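TRNA-5-methyluridine(54) 2-sulfurtransferase (Pyrococcus horikoshii OT3, PDB 5MKP) catalyses the ATP-dependent 2-thiolation of the 5-methyluridine at position 54 in the T loop of tRNAs, using a [4Fe-4S] cluster. Local coordinates at residues 78-83 with 139-144; 82-87 with 111-116; 91-96 with 217-222; 119-124 with 132-137. All coordinates share one frame; numbering follows the deposited sequence.

Contact 1. Residues 78-83 with 139-144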
loop_
_atom_site.group_PDB
_atom_site.type_symbol
_atom_site.label_atom_id
_atom_site.label_comp_id
_atom_site.label_asym_id
_atom_site.label_seq_id
_atom_site.Cartn_x
_atom_site.Cartn_y
_atom_site.Cartn_z
ATOM N N GLU A 78 10.185 -7.495 6.036
ATOM C CA GLU A 78 11.244 -6.523 5.783
ATOM C C GLU A 78 10.532 -5.383 5.111
ATOM O O GLU A 78 9.483 -5.612 4.522
ATOM C CB GLU A 78 12.378 -7.084 4.914
ATOM C CG GLU A 78 13.380 -7.874 5.737
ATOM C CD GLU A 78 14.512 -8.539 4.979
ATOM O OE1 GLU A 78 14.445 -9.775 4.781
ATOM O OE2 GLU A 78 15.495 -7.841 4.642
ATOM N N CYS A 79 11.034 -4.148 5.259
ATOM C CA CYS A 79 10.395 -2.963 4.703
ATOM C C CYS A 79 11.224 -2.283 3.660
ATOM O O CYS A 79 12.449 -2.264 3.765
ATOM C CB CYS A 79 10.029 -1.993 5.816
ATOM S SG CYS A 79 9.067 -2.735 7.149
ATOM N N LEU A 80 10.548 -1.646 2.693
ATOM C CA LEU A 80 11.165 -0.849 1.641
ATOM C C LEU A 80 10.575 0.558 1.628
ATOM O O LEU A 80 9.371 0.701 1.421
ATOM C CB LEU A 80 10.988 -1.493 0.240
ATOM C CG LEU A 80 11.416 -0.604 -0.958
ATOM C CD1 LEU A 80 12.924 -0.337 -0.957
ATOM C CD2 LEU A 80 10.998 -1.207 -2.265
ATOM N N HIS A 81 11.430 1.587 1.783
ATOM C CA HIS A 81 11.022 2.990 1.666
ATOM C C HIS A 81 11.592 3.577 0.401
ATOM O O HIS A 81 12.811 3.586 0.215
ATOM C CB HIS A 81 11.415 3.863 2.872
ATOM C CG HIS A 81 11.093 5.315 2.655
ATOM N ND1 HIS A 81 9.788 5.794 2.743
ATOM C CD2 HIS A 81 11.904 6.336 2.288
ATOM C CE1 HIS A 81 9.859 7.083 2.457
ATOM N NE2 HIS A 81 11.106 7.452 2.164
ATOM N N ILE A 82 10.710 4.093 -0.459
ATOM C CA ILE A 82 11.124 4.747 -1.694
ATOM C C ILE A 82 11.092 6.248 -1.471
ATOM O O ILE A 82 10.021 6.848 -1.327
ATOM C CB ILE A 82 10.346 4.285 -2.962
ATOM C CG1 ILE A 82 10.471 2.747 -3.179
ATOM C CG2 ILE A 82 10.838 5.046 -4.190
ATOM C CD1 ILE A 82 9.343 2.075 -4.019
ATOM N N ASN A 83 12.290 6.843 -1.384
ATOM C CA ASN A 83 12.464 8.277 -1.272
ATOM C C ASN A 83 12.359 8.862 -2.704
ATOM O O ASN A 83 13.156 8.535 -3.588
ATOM C CB ASN A 83 13.794 8.603 -0.599
ATOM C CG ASN A 83 14.035 10.078 -0.393
ATOM O OD1 ASN A 83 13.637 10.911 -1.191
ATOM N ND2 ASN A 83 14.759 10.434 0.640
ATOM N N ARG A 139 5.696 1.636 -8.155
ATOM C CA ARG A 139 5.244 0.273 -8.491
ATOM C C ARG A 139 6.312 -0.599 -9.126
ATOM O O ARG A 139 6.353 -1.802 -8.862
ATOM C CB ARG A 139 3.982 0.286 -9.367
ATOM C CG ARG A 139 2.684 0.395 -8.557
ATOM C CD ARG A 139 1.437 0.211 -9.413
ATOM N NE ARG A 139 1.350 1.193 -10.498
ATOM C CZ ARG A 139 0.773 2.390 -10.400
ATOM N NH1 ARG A 139 0.215 2.774 -9.257
ATOM N NH2 ARG A 139 0.754 3.211 -11.441
ATOM N N TYR A 140 7.176 0.006 -9.944
ATOM C CA TYR A 140 8.265 -0.679 -10.610
ATOM C C TYR A 140 9.376 -1.038 -9.613
ATOM O O TYR A 140 9.863 -2.185 -9.637
ATOM C CB TYR A 140 8.833 0.183 -11.754
ATOM C CG TYR A 140 10.063 -0.439 -12.380
ATOM C CD1 TYR A 140 11.332 -0.193 -11.863
ATOM C CD2 TYR A 140 9.951 -1.356 -13.422
ATOM C CE1 TYR A 140 12.455 -0.826 -12.383
ATOM C CE2 TYR A 140 11.074 -1.969 -13.968
ATOM C CZ TYR A 140 12.324 -1.693 -13.450
ATOM O OH TYR A 140 13.433 -2.277 -14.002
ATOM N N ILE A 141 9.832 -0.030 -8.808
ATOM C CA ILE A 141 10.892 -0.182 -7.801
ATOM C C ILE A 141 10.491 -1.234 -6.761
ATOM O O ILE A 141 11.300 -2.100 -6.459
ATOM C CB ILE A 141 11.362 1.168 -7.180
ATOM C CG1 ILE A 141 12.106 2.014 -8.240
ATOM C CG2 ILE A 141 12.271 0.927 -5.966
ATOM C CD1 ILE A 141 12.406 3.448 -7.850
ATOM N N MET A 142 9.236 -1.194 -6.278
ATOM C CA MET A 142 8.682 -2.167 -5.333
ATOM C C MET A 142 8.840 -3.580 -5.877
ATOM O O MET A 142 9.355 -4.439 -5.173
ATOM C CB MET A 142 7.168 -1.935 -5.157
ATOM C CG MET A 142 6.815 -0.782 -4.289
ATOM S SD MET A 142 5.062 -0.419 -4.466
ATOM C CE MET A 142 4.404 -1.794 -3.666
ATOM N N ASN A 143 8.323 -3.827 -7.109
ATOM C CA ASN A 143 8.351 -5.143 -7.745
ATOM C C ASN A 143 9.763 -5.591 -8.072
ATOM O O ASN A 143 10.094 -6.734 -7.769
ATOM C CB ASN A 143 7.434 -5.210 -8.972
ATOM C CG ASN A 143 7.108 -6.621 -9.395
ATOM O OD1 ASN A 143 6.166 -7.254 -8.886
ATOM N ND2 ASN A 143 7.889 -7.143 -10.327
ATOM N N LYS A 144 10.607 -4.699 -8.640
ATOM C CA LYS A 144 11.981 -5.067 -8.960
ATOM C C LYS A 144 12.834 -5.288 -7.708
ATOM O O LYS A 144 13.605 -6.250 -7.680
ATOM C CB LYS A 144 12.647 -4.103 -9.942
ATOM C CG LYS A 144 13.816 -4.770 -10.621
ATOM C CD LYS A 144 14.539 -3.923 -11.598
ATOM C CE LYS A 144 15.215 -4.805 -12.633
ATOM N NZ LYS A 144 16.447 -5.448 -12.098
#
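Ile82, near the end of a parallel strand, packs on Ile141 and Met142 of a helix that lies against the sheet, the layered alpha/beta build of the PP-loop ATP pyrophosphatases, in the HUP clan. Strand 78-83 and helix 139-144 run roughly antiparallel, the angle between their directions 148° and their axes 9.7 Å from each other at closest approach. No hydrogen bond joins them; the contact is made by apolar carbons.

The tight part belongs to Ile82. Its CG1 lies beside the backbone N and anti to the carbonyl carbon (chi1 -58°), and from there the chain sends CD1 toward the helix. CD1 of Ile82 rests 3.7 Å from CG2 of Ile141. The Ile82 and Met142 side chains meet at about a right angle. The core goes on past Ile141, which also touches Ile113 and Ile116.

Leu80, two residues earlier on the same face of the strand, is looser: its CD2 comes only to 4.0 Å from CA of Met142, touching helix backbone more than side chain. Ile82 is itself partly exposed, as suits a residue of the ATP site, with Lys138 of the same site beside it. Met142 in turn lies near Ala56, a further ATP-binding residue, and its CG stands 3.8 Å from CD1 of Ile82.

Contact 2. Residues 82-87 with 111-116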
loop_
_atom_site.group_PDB
_atom_site.type_symbol
_atom_site.label_atom_id
_atom_site.label_comp_id
_atom_site.label_asym_id
_atom_site.label_seq_id
_atom_site.Cartn_x
_atom_site.Cartn_y
_atom_site.Cartn_z
ATOM N N ILE A 82 10.710 4.093 -0.459
ATOM C CA ILE A 82 11.124 4.747 -1.694
ATOM C C ILE A 82 11.092 6.248 -1.471
ATOM O O ILE A 82 10.021 6.848 -1.327
ATOM C CB ILE A 82 10.346 4.285 -2.962
ATOM C CG1 ILE A 82 10.471 2.747 -3.179
ATOM C CG2 ILE A 82 10.838 5.046 -4.190
ATOM C CD1 ILE A 82 9.343 2.075 -4.019
ATOM N N ASN A 83 12.290 6.843 -1.384
ATOM C CA ASN A 83 12.464 8.277 -1.272
ATOM C C ASN A 83 12.359 8.862 -2.704
ATOM O O ASN A 83 13.156 8.535 -3.588
ATOM C CB ASN A 83 13.794 8.603 -0.599
ATOM C CG ASN A 83 14.035 10.078 -0.393
ATOM O OD1 ASN A 83 13.637 10.911 -1.191
ATOM N ND2 ASN A 83 14.759 10.434 0.640
ATOM N N LEU A 84 11.341 9.722 -2.912
ATOM C CA LEU A 84 10.997 10.410 -4.169
ATOM C C LEU A 84 11.841 11.655 -4.494
ATOM O O LEU A 84 11.722 12.207 -5.583
ATOM C CB LEU A 84 9.509 10.772 -4.148
ATOM C CG LEU A 84 8.559 9.670 -3.665
ATOM C CD1 LEU A 84 7.192 10.230 -3.377
ATOM C CD2 LEU A 84 8.492 8.500 -4.645
ATOM N N GLY A 85 12.689 12.075 -3.561
ATOM C CA GLY A 85 13.565 13.229 -3.733
ATOM C C GLY A 85 12.872 14.561 -3.951
ATOM O O GLY A 85 13.382 15.413 -4.693
ATOM N N ILE A 86 11.704 14.743 -3.296
ATOM C CA ILE A 86 10.890 15.955 -3.312
ATOM C C ILE A 86 11.423 16.863 -2.189
ATOM O O ILE A 86 11.191 16.574 -1.009
ATOM C CB ILE A 86 9.370 15.632 -3.167
ATOM C CG1 ILE A 86 8.899 14.620 -4.254
ATOM C CG2 ILE A 86 8.530 16.926 -3.198
ATOM C CD1 ILE A 86 7.497 14.042 -4.098
ATOM N N SER A 87 12.179 17.929 -2.557
ATOM C CA SER A 87 12.764 18.875 -1.598
ATOM C C SER A 87 11.699 19.405 -0.639
ATOM O O SER A 87 10.651 19.888 -1.082
ATOM C CB SER A 87 13.453 20.031 -2.315
ATOM O OG SER A 87 14.638 19.634 -2.984
ATOM N N VAL A 111 15.512 3.314 -1.106
ATOM C CA VAL A 111 15.819 3.556 -2.519
ATOM C C VAL A 111 15.587 5.052 -2.707
ATOM O O VAL A 111 14.493 5.542 -2.411
ATOM C CB VAL A 111 14.956 2.707 -3.519
ATOM C CG1 VAL A 111 15.169 3.149 -4.974
ATOM C CG2 VAL A 111 15.228 1.215 -3.368
ATOM N N ARG A 112 16.632 5.769 -3.148
ATOM C CA ARG A 112 16.585 7.196 -3.433
ATOM C C ARG A 112 16.558 7.386 -4.943
ATOM O O ARG A 112 17.567 7.198 -5.612
ATOM C CB ARG A 112 17.766 7.938 -2.805
ATOM C CG ARG A 112 17.889 7.734 -1.312
ATOM C CD ARG A 112 18.006 9.043 -0.570
ATOM N NE ARG A 112 18.114 8.809 0.867
ATOM C CZ ARG A 112 19.129 9.205 1.626
ATOM N NH1 ARG A 112 20.130 9.906 1.098
ATOM N NH2 ARG A 112 19.142 8.931 2.922
ATOM N N ILE A 113 15.385 7.713 -5.474
ATOM C CA ILE A 113 15.113 7.942 -6.894
ATOM C C ILE A 113 16.080 8.979 -7.461
ATOM O O ILE A 113 16.621 8.775 -8.549
ATOM C CB ILE A 113 13.609 8.333 -7.068
ATOM C CG1 ILE A 113 12.708 7.085 -7.006
ATOM C CG2 ILE A 113 13.319 9.181 -8.307
ATOM C CD1 ILE A 113 11.248 7.426 -6.770
ATOM N N LYS A 114 16.317 10.069 -6.701
ATOM C CA LYS A 114 17.214 11.147 -7.101
ATOM C C LYS A 114 18.641 10.622 -7.290
ATOM O O LYS A 114 19.320 11.055 -8.204
ATOM C CB LYS A 114 17.128 12.325 -6.108
ATOM C CG LYS A 114 17.764 13.610 -6.610
ATOM C CD LYS A 114 17.030 14.826 -6.081
ATOM C CE LYS A 114 17.761 16.117 -6.387
ATOM N NZ LYS A 114 17.861 16.395 -7.849
ATOM N N GLU A 115 19.059 9.644 -6.470
ATOM C CA GLU A 115 20.376 9.024 -6.553
ATOM C C GLU A 115 20.523 8.070 -7.747
ATOM O O GLU A 115 21.529 8.141 -8.440
ATOM C CB GLU A 115 20.750 8.339 -5.229
ATOM C CG GLU A 115 20.986 9.314 -4.078
ATOM C CD GLU A 115 21.284 8.729 -2.704
ATOM O OE1 GLU A 115 21.412 7.488 -2.576
ATOM O OE2 GLU A 115 21.389 9.527 -1.744
ATOM N N ILE A 116 19.537 7.197 -7.997
ATOM C CA ILE A 116 19.609 6.219 -9.083
ATOM C C ILE A 116 19.252 6.808 -10.456
ATOM O O ILE A 116 19.864 6.418 -11.460
ATOM C CB ILE A 116 18.796 4.926 -8.787
ATOM C CG1 ILE A 116 17.330 5.225 -8.412
ATOM C CG2 ILE A 116 19.488 4.068 -7.713
ATOM C CD1 ILE A 116 16.366 4.123 -8.729
HETATM O O HOH W 1 15.524 10.427 -3.875
#
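Ile82 and Asn83 pair in parallel with Val111 and Arg112, Asn83 N donating to Val111 O (2.8 Å) and Ile113 N to Asn83 O (3.0 Å, 165° at the hydrogen). These are the two strands of a beta-alpha-beta unit whose connecting helix is 90-104. Past the pairing, the second strand turns straight into a helix, with Arg112 as its N-cap residue. A water extends the link, donating to Asn83 O and accepting from Lys114 N.

On one face, CD1 of Ile113 touches both CG2 of Ile82, at 3.5 Å, and CD2 of Leu84, at 3.6 Å. Leu84, which touches the iron-sulfur cluster, lies alongside Ile113 and points the same way.

On the other face, with chi1 at -178°, CG of Asn83 stands opposite the backbone N, which carries ND2 to 3.7 Å from CD of Arg112, the amide and guanidinium planes 55° apart. Glu94 of the connecting helix ties them together, accepting from Asn83 ND2 and forming a salt bridge with Arg112 NE. Gly85 has a positive phi, and a CB there would collide with CB of Lys114. Its N closes an Asx turn on OD1 of Asn83 at 2.8 Å.

Contact 3. Residues 91-96 with 217-222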
loop_
_atom_site.group_PDB
_atom_site.type_symbol
_atom_site.label_atom_id
_atom_site.label_comp_id
_atom_site.label_asym_id
_atom_site.label_seq_id
_atom_site.Cartn_x
_atom_site.Cartn_y
_atom_site.Cartn_z
ATOM N N GLU A 91 12.653 14.197 2.838
ATOM C CA GLU A 91 13.546 14.030 3.978
ATOM C C GLU A 91 12.771 13.598 5.241
ATOM O O GLU A 91 13.164 12.617 5.887
ATOM C CB GLU A 91 14.444 15.264 4.211
ATOM C CG GLU A 91 15.316 15.674 3.026
ATOM C CD GLU A 91 14.675 16.615 2.016
ATOM O OE1 GLU A 91 14.005 17.589 2.437
ATOM O OE2 GLU A 91 14.863 16.388 0.798
ATOM N N LYS A 92 11.646 14.285 5.549
ATOM C CA LYS A 92 10.812 13.944 6.708
ATOM C C LYS A 92 10.062 12.647 6.485
ATOM O O LYS A 92 9.942 11.867 7.418
ATOM C CB LYS A 92 9.882 15.088 7.161
ATOM C CG LYS A 92 10.577 16.198 7.964
ATOM C CD LYS A 92 11.351 15.766 9.247
ATOM C CE LYS A 92 10.444 15.433 10.410
ATOM N NZ LYS A 92 11.145 15.527 11.716
ATOM N N SER A 93 9.655 12.364 5.241
ATOM C CA SER A 93 8.990 11.111 4.887
ATOM C C SER A 93 9.874 9.908 5.219
ATOM O O SER A 93 9.394 8.964 5.844
ATOM C CB SER A 93 8.585 11.113 3.417
ATOM O OG SER A 93 7.569 12.072 3.149
ATOM N N GLU A 94 11.185 9.989 4.886
ATOM C CA GLU A 94 12.191 8.954 5.144
ATOM C C GLU A 94 12.444 8.811 6.644
ATOM O O GLU A 94 12.482 7.678 7.150
ATOM C CB GLU A 94 13.494 9.272 4.393
ATOM C CG GLU A 94 14.487 8.121 4.395
ATOM C CD GLU A 94 15.816 8.425 3.735
ATOM O OE1 GLU A 94 16.832 8.522 4.460
ATOM O OE2 GLU A 94 15.843 8.567 2.492
ATOM N N GLU A 95 12.604 9.960 7.347
ATOM C CA GLU A 95 12.801 10.053 8.795
ATOM C C GLU A 95 11.605 9.375 9.527
ATOM O O GLU A 95 11.806 8.585 10.458
ATOM C CB GLU A 95 12.905 11.528 9.192
ATOM C CG GLU A 95 13.996 11.826 10.200
ATOM C CD GLU A 95 13.738 13.062 11.045
ATOM O OE1 GLU A 95 14.637 13.933 11.117
ATOM O OE2 GLU A 95 12.643 13.154 11.648
ATOM N N TYR A 96 10.373 9.635 9.047
ATOM C CA TYR A 96 9.160 9.016 9.553
ATOM C C TYR A 96 9.167 7.492 9.358
ATOM O O TYR A 96 8.941 6.766 10.325
ATOM C CB TYR A 96 7.906 9.681 8.966
ATOM C CG TYR A 96 7.432 10.845 9.803
ATOM C CD1 TYR A 96 6.554 10.654 10.863
ATOM C CD2 TYR A 96 7.911 12.131 9.576
ATOM C CE1 TYR A 96 6.135 11.722 11.657
ATOM C CE2 TYR A 96 7.507 13.207 10.365
ATOM C CZ TYR A 96 6.606 13.000 11.396
ATOM O OH TYR A 96 6.193 14.064 12.159
ATOM N N GLU A 217 3.969 7.327 14.501
ATOM C CA GLU A 217 3.932 8.712 14.025
ATOM C C GLU A 217 4.117 8.649 12.516
ATOM O O GLU A 217 4.991 7.922 12.029
ATOM C CB GLU A 217 5.007 9.574 14.705
ATOM C CG GLU A 217 4.716 9.864 16.172
ATOM C CD GLU A 217 5.827 10.557 16.945
ATOM O OE1 GLU A 217 6.980 10.068 16.914
ATOM O OE2 GLU A 217 5.530 11.567 17.622
ATOM N N TYR A 218 3.231 9.324 11.771
ATOM C CA TYR A 218 3.211 9.264 10.302
ATOM C C TYR A 218 3.007 10.631 9.649
ATOM O O TYR A 218 2.575 11.577 10.321
ATOM C CB TYR A 218 2.095 8.290 9.833
ATOM C CG TYR A 218 0.696 8.674 10.289
ATOM C CD1 TYR A 218 0.177 8.197 11.490
ATOM C CD2 TYR A 218 -0.106 9.514 9.519
ATOM C CE1 TYR A 218 -1.104 8.547 11.914
ATOM C CE2 TYR A 218 -1.386 9.881 9.941
ATOM C CZ TYR A 218 -1.880 9.398 11.142
ATOM O OH TYR A 218 -3.137 9.759 11.567
ATOM N N ILE A 219 3.272 10.704 8.325
ATOM C CA ILE A 219 3.033 11.884 7.489
ATOM C C ILE A 219 1.701 11.753 6.765
ATOM O O ILE A 219 1.385 10.683 6.228
ATOM C CB ILE A 219 4.199 12.282 6.532
ATOM C CG1 ILE A 219 4.762 11.091 5.737
ATOM C CG2 ILE A 219 5.317 12.965 7.311
ATOM C CD1 ILE A 219 4.208 10.871 4.399
ATOM N N VAL A 220 0.920 12.857 6.761
ATOM C CA VAL A 220 -0.406 12.944 6.122
ATOM C C VAL A 220 -0.247 13.051 4.612
ATOM O O VAL A 220 -0.810 12.229 3.889
ATOM C CB VAL A 220 -1.301 14.058 6.714
ATOM C CG1 VAL A 220 -2.739 13.910 6.233
ATOM C CG2 VAL A 220 -1.249 14.053 8.244
ATOM N N GLU A 221 0.556 14.018 4.139
ATOM C CA GLU A 221 0.828 14.164 2.713
ATOM C C GLU A 221 2.221 13.661 2.370
ATOM O O GLU A 221 3.195 14.009 3.041
ATOM C CB GLU A 221 0.614 15.600 2.221
ATOM C CG GLU A 221 -0.841 15.925 1.921
ATOM C CD GLU A 221 -1.098 17.141 1.046
ATOM O OE1 GLU A 221 -0.380 18.158 1.196
ATOM O OE2 GLU A 221 -2.046 17.087 0.230
ATOM N N GLU A 222 2.301 12.805 1.350
ATOM C CA GLU A 222 3.553 12.234 0.848
ATOM C C GLU A 222 4.229 13.223 -0.127
ATOM O O GLU A 222 5.456 13.206 -0.266
ATOM C CB GLU A 222 3.286 10.871 0.159
ATOM C CG GLU A 222 3.053 9.696 1.110
ATOM C CD GLU A 222 1.670 9.461 1.707
ATOM O OE1 GLU A 222 1.009 10.439 2.130
ATOM O OE2 GLU A 222 1.280 8.275 1.822
#
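Tyr96 on helix 91-96 leans its ring against the loop 217-222, and Ile219 is the residue that meets its face. The apolar part comes first. CG2 of Ile219 sits over one face of the Tyr96 ring, 3.9 Å from the centroid and 24° off the normal, a CH-pi contact displaced toward the rim on the CD2 side. CG1 of Ile219 lies between the backbone N and the carbonyl carbon (chi1 48°), which leaves CG2 anti to the carbonyl carbon and over the ring; chi2, 94°, is off a staggered value. The other branch turns to Ser93, whose OG is 3.8 Å from CD1 of Ile219.

At the ring edge the neighbours are polar backbone. O of Glu217 lies near the ring plane, 3.4 Å from CD1 of Tyr96, and the same carbonyl accepts a hydrogen bond from Gln100 NE2. The CB of Glu217 flanks CE1 of the ring at 3.9 Å.

No hydrogen bond crosses between the segments. Ser93 OG bonds instead to Tyr89 O one turn back. The loop has its own anchor in a backbone bond between Ile219 and Gly59.

Replacing Tyr96 by an alanine would probably leave CG2 of Ile219 without the ring face it rests on and open a gap between helix and loop.

The chemistry is thus largely dispersive, a partly exposed apolar contact that holds the helix to a loop leading to Glu222, which touches the iron-sulfur cluster, and to its ligand Cys223.

Contact 4. Residues 119-124 with 132-137. With Q46 (Fe4 H S5), chain D.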
loop_
_atom_site.group_PDB
_atom_site.type_symbol
_atom_site.label_atom_id
_atom_site.label_comp_id
_atom_site.label_asym_id
_atom_site.label_seq_id
_atom_site.Cartn_x
_atom_site.Cartn_y
_atom_site.Cartn_z
ATOM N N TYR A 119 16.981 12.620 -10.895
ATOM C CA TYR A 119 15.897 13.587 -10.709
ATOM C C TYR A 119 14.862 13.103 -9.691
ATOM O O TYR A 119 14.604 11.900 -9.589
ATOM C CB TYR A 119 15.170 13.843 -12.058
ATOM C CG TYR A 119 16.071 14.317 -13.180
ATOM C CD1 TYR A 119 16.775 13.409 -13.968
ATOM C CD2 TYR A 119 16.187 15.670 -13.485
ATOM C CE1 TYR A 119 17.612 13.839 -14.992
ATOM C CE2 TYR A 119 17.015 16.110 -14.513
ATOM C CZ TYR A 119 17.715 15.189 -15.274
ATOM O OH TYR A 119 18.525 15.610 -16.301
ATOM N N GLY A 120 14.242 14.061 -9.005
ATOM C CA GLY A 120 13.156 13.807 -8.069
ATOM C C GLY A 120 11.819 13.897 -8.780
ATOM O O GLY A 120 11.753 14.354 -9.928
ATOM N N ILE A 121 10.741 13.431 -8.120
ATOM C CA ILE A 121 9.388 13.499 -8.663
ATOM C C ILE A 121 8.989 14.985 -8.632
ATOM O O ILE A 121 8.972 15.595 -7.558
ATOM C CB ILE A 121 8.421 12.585 -7.855
ATOM C CG1 ILE A 121 8.847 11.074 -7.915
ATOM C CG2 ILE A 121 6.945 12.795 -8.243
ATOM C CD1 ILE A 121 8.802 10.294 -9.302
ATOM N N GLY A 122 8.753 15.551 -9.814
ATOM C CA GLY A 122 8.411 16.958 -10.006
ATOM C C GLY A 122 9.593 17.798 -10.455
ATOM O O GLY A 122 9.553 19.028 -10.350
ATOM N N GLU A 123 10.665 17.138 -10.945
ATOM C CA GLU A 123 11.903 17.775 -11.390
ATOM C C GLU A 123 12.190 17.437 -12.840
ATOM O O GLU A 123 13.025 18.098 -13.462
ATOM C CB GLU A 123 13.094 17.355 -10.518
ATOM C CG GLU A 123 13.006 17.725 -9.042
ATOM C CD GLU A 123 14.331 17.682 -8.297
ATOM O OE1 GLU A 123 15.128 16.745 -8.543
ATOM O OE2 GLU A 123 14.578 18.597 -7.474
ATOM N N VAL A 124 11.493 16.412 -13.375
ATOM C CA VAL A 124 11.575 15.905 -14.758
ATOM C C VAL A 124 10.883 16.896 -15.738
ATOM O O VAL A 124 9.726 17.275 -15.521
ATOM C CB VAL A 124 10.930 14.487 -14.866
ATOM C CG1 VAL A 124 11.182 13.859 -16.230
ATOM C CG2 VAL A 124 11.410 13.560 -13.759
ATOM N N SER A 132 1.336 10.663 -11.895
ATOM C CA SER A 132 1.238 9.529 -12.830
ATOM C C SER A 132 2.567 8.770 -12.969
ATOM O O SER A 132 2.582 7.537 -12.799
ATOM C CB SER A 132 0.725 9.974 -14.195
ATOM O OG SER A 132 1.585 10.950 -14.759
ATOM N N TYR A 133 3.676 9.511 -13.244
ATOM C CA TYR A 133 4.986 8.893 -13.396
ATOM C C TYR A 133 5.588 8.456 -12.049
ATOM O O TYR A 133 6.429 7.559 -12.032
ATOM C CB TYR A 133 5.955 9.736 -14.238
ATOM C CG TYR A 133 6.503 11.019 -13.646
ATOM C CD1 TYR A 133 7.665 11.011 -12.875
ATOM C CD2 TYR A 133 5.996 12.255 -14.035
ATOM C CE1 TYR A 133 8.251 12.198 -12.433
ATOM C CE2 TYR A 133 6.581 13.448 -13.609
ATOM C CZ TYR A 133 7.695 13.415 -12.792
ATOM O OH TYR A 133 8.251 14.599 -12.376
ATOM N N CYS A 134 5.111 9.036 -10.929
ATOM C CA CYS A 134 5.527 8.643 -9.596
ATOM C C CYS A 134 4.968 7.272 -9.266
ATOM O O CYS A 134 5.707 6.435 -8.751
ATOM C CB CYS A 134 5.101 9.675 -8.565
ATOM S SG CYS A 134 5.509 9.223 -6.864
ATOM N N GLY A 135 3.684 7.052 -9.569
ATOM C CA GLY A 135 3.000 5.774 -9.367
ATOM C C GLY A 135 3.682 4.649 -10.127
ATOM O O GLY A 135 3.901 3.559 -9.583
ATOM N N LEU A 136 4.084 4.953 -11.373
ATOM C CA LEU A 136 4.809 4.088 -12.294
ATOM C C LEU A 136 6.166 3.726 -11.688
ATOM O O LEU A 136 6.545 2.546 -11.684
ATOM C CB LEU A 136 5.003 4.847 -13.630
ATOM C CG LEU A 136 5.994 4.293 -14.665
ATOM C CD1 LEU A 136 5.333 3.252 -15.532
ATOM C CD2 LEU A 136 6.557 5.418 -15.538
ATOM N N THR A 137 6.883 4.747 -11.166
ATOM C CA THR A 137 8.212 4.617 -10.587
ATOM C C THR A 137 8.165 3.751 -9.329
ATOM O O THR A 137 8.907 2.769 -9.260
ATOM C CB THR A 137 8.844 6.015 -10.408
ATOM O OG1 THR A 137 8.946 6.630 -11.699
ATOM C CG2 THR A 137 10.232 5.967 -9.773
HETATM S S4 Q46 D . 1.944 9.273 -6.783
HETATM FE FE1 Q46 D . 1.426 11.526 -6.721
HETATM FE FE3 Q46 D . 1.451 9.767 -4.596
HETATM FE FE2 Q46 D . 3.793 10.349 -5.911
HETATM S S3 Q46 D . 3.467 12.566 -6.445
HETATM FE FE4 Q46 D . 2.591 12.260 -4.352
HETATM S S2 Q46 D . 0.367 11.792 -4.705
HETATM S S1 Q46 D . 3.487 10.260 -3.641
HETATM S S5 Q46 D . 0.674 8.292 -2.918
#
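Tyr133 reaches from the helix that carries two cluster cysteines, Cys131 and Cys134, into a type II beta turn from Gly120 to Glu123. Its side chain leaves CB with CG set between the backbone N and the carbonyl carbon (chi1 71°), which carries the ring out to the loop. CD1 meets CD1 of Ile121 at 3.8 Å. Next, CE1 is approached by that same methyl and by CG2 of Val124, each 3.7 Å away. CZ and OH also lie against CG2 of Val124, OH at 3.6 Å. At the tip, OH accepts from N of Gly122, at 2.8 Å and 149° at the hydrogen. Phe292 stacks on the ring. The backbone angles of Gly122 call for glycine.

With a phenylalanine in place of Tyr133, the N-H of Gly122 would probably lose this acceptor and the turn some of its hold.

Ile121 is the link to the cluster. Its CG2 lies 3.6 Å from CB of Cys134 and also faces cluster sulfur S3. Cys134, with Cys131 and Cys223, binds the [4Fe-4S] cluster, whose fourth iron can take a small ligand such as sulfide. Here SG of Cys134 is 2.3 Å from iron FE2, while the extra sulfur S5 sits on FE3.

Overall arrangement
Contacts 1 and 4 are the buried ones, contact 2 is partly buried, and contact 3 lies at the surface. Contacts 1 and 2 share the end of strand 76-83, packed by its face on helix 130-148 and paired edge to edge with strand 108-112; contact 4 uses an earlier part of that same helix. Contact 1 relies on aliphatic carbons alone, contact 2 on backbone pairing and a water, contact 3 on an aromatic face, and contact 4 on a hydroxyl and an iron ligand. Glu94 ties contact 3 to contact 2, while Lys114 to Glu123 bridges contacts 2 and 4. Leu84, Glu222, Ile121 and Cys134 bring contacts 2, 3 and 4 to the cluster.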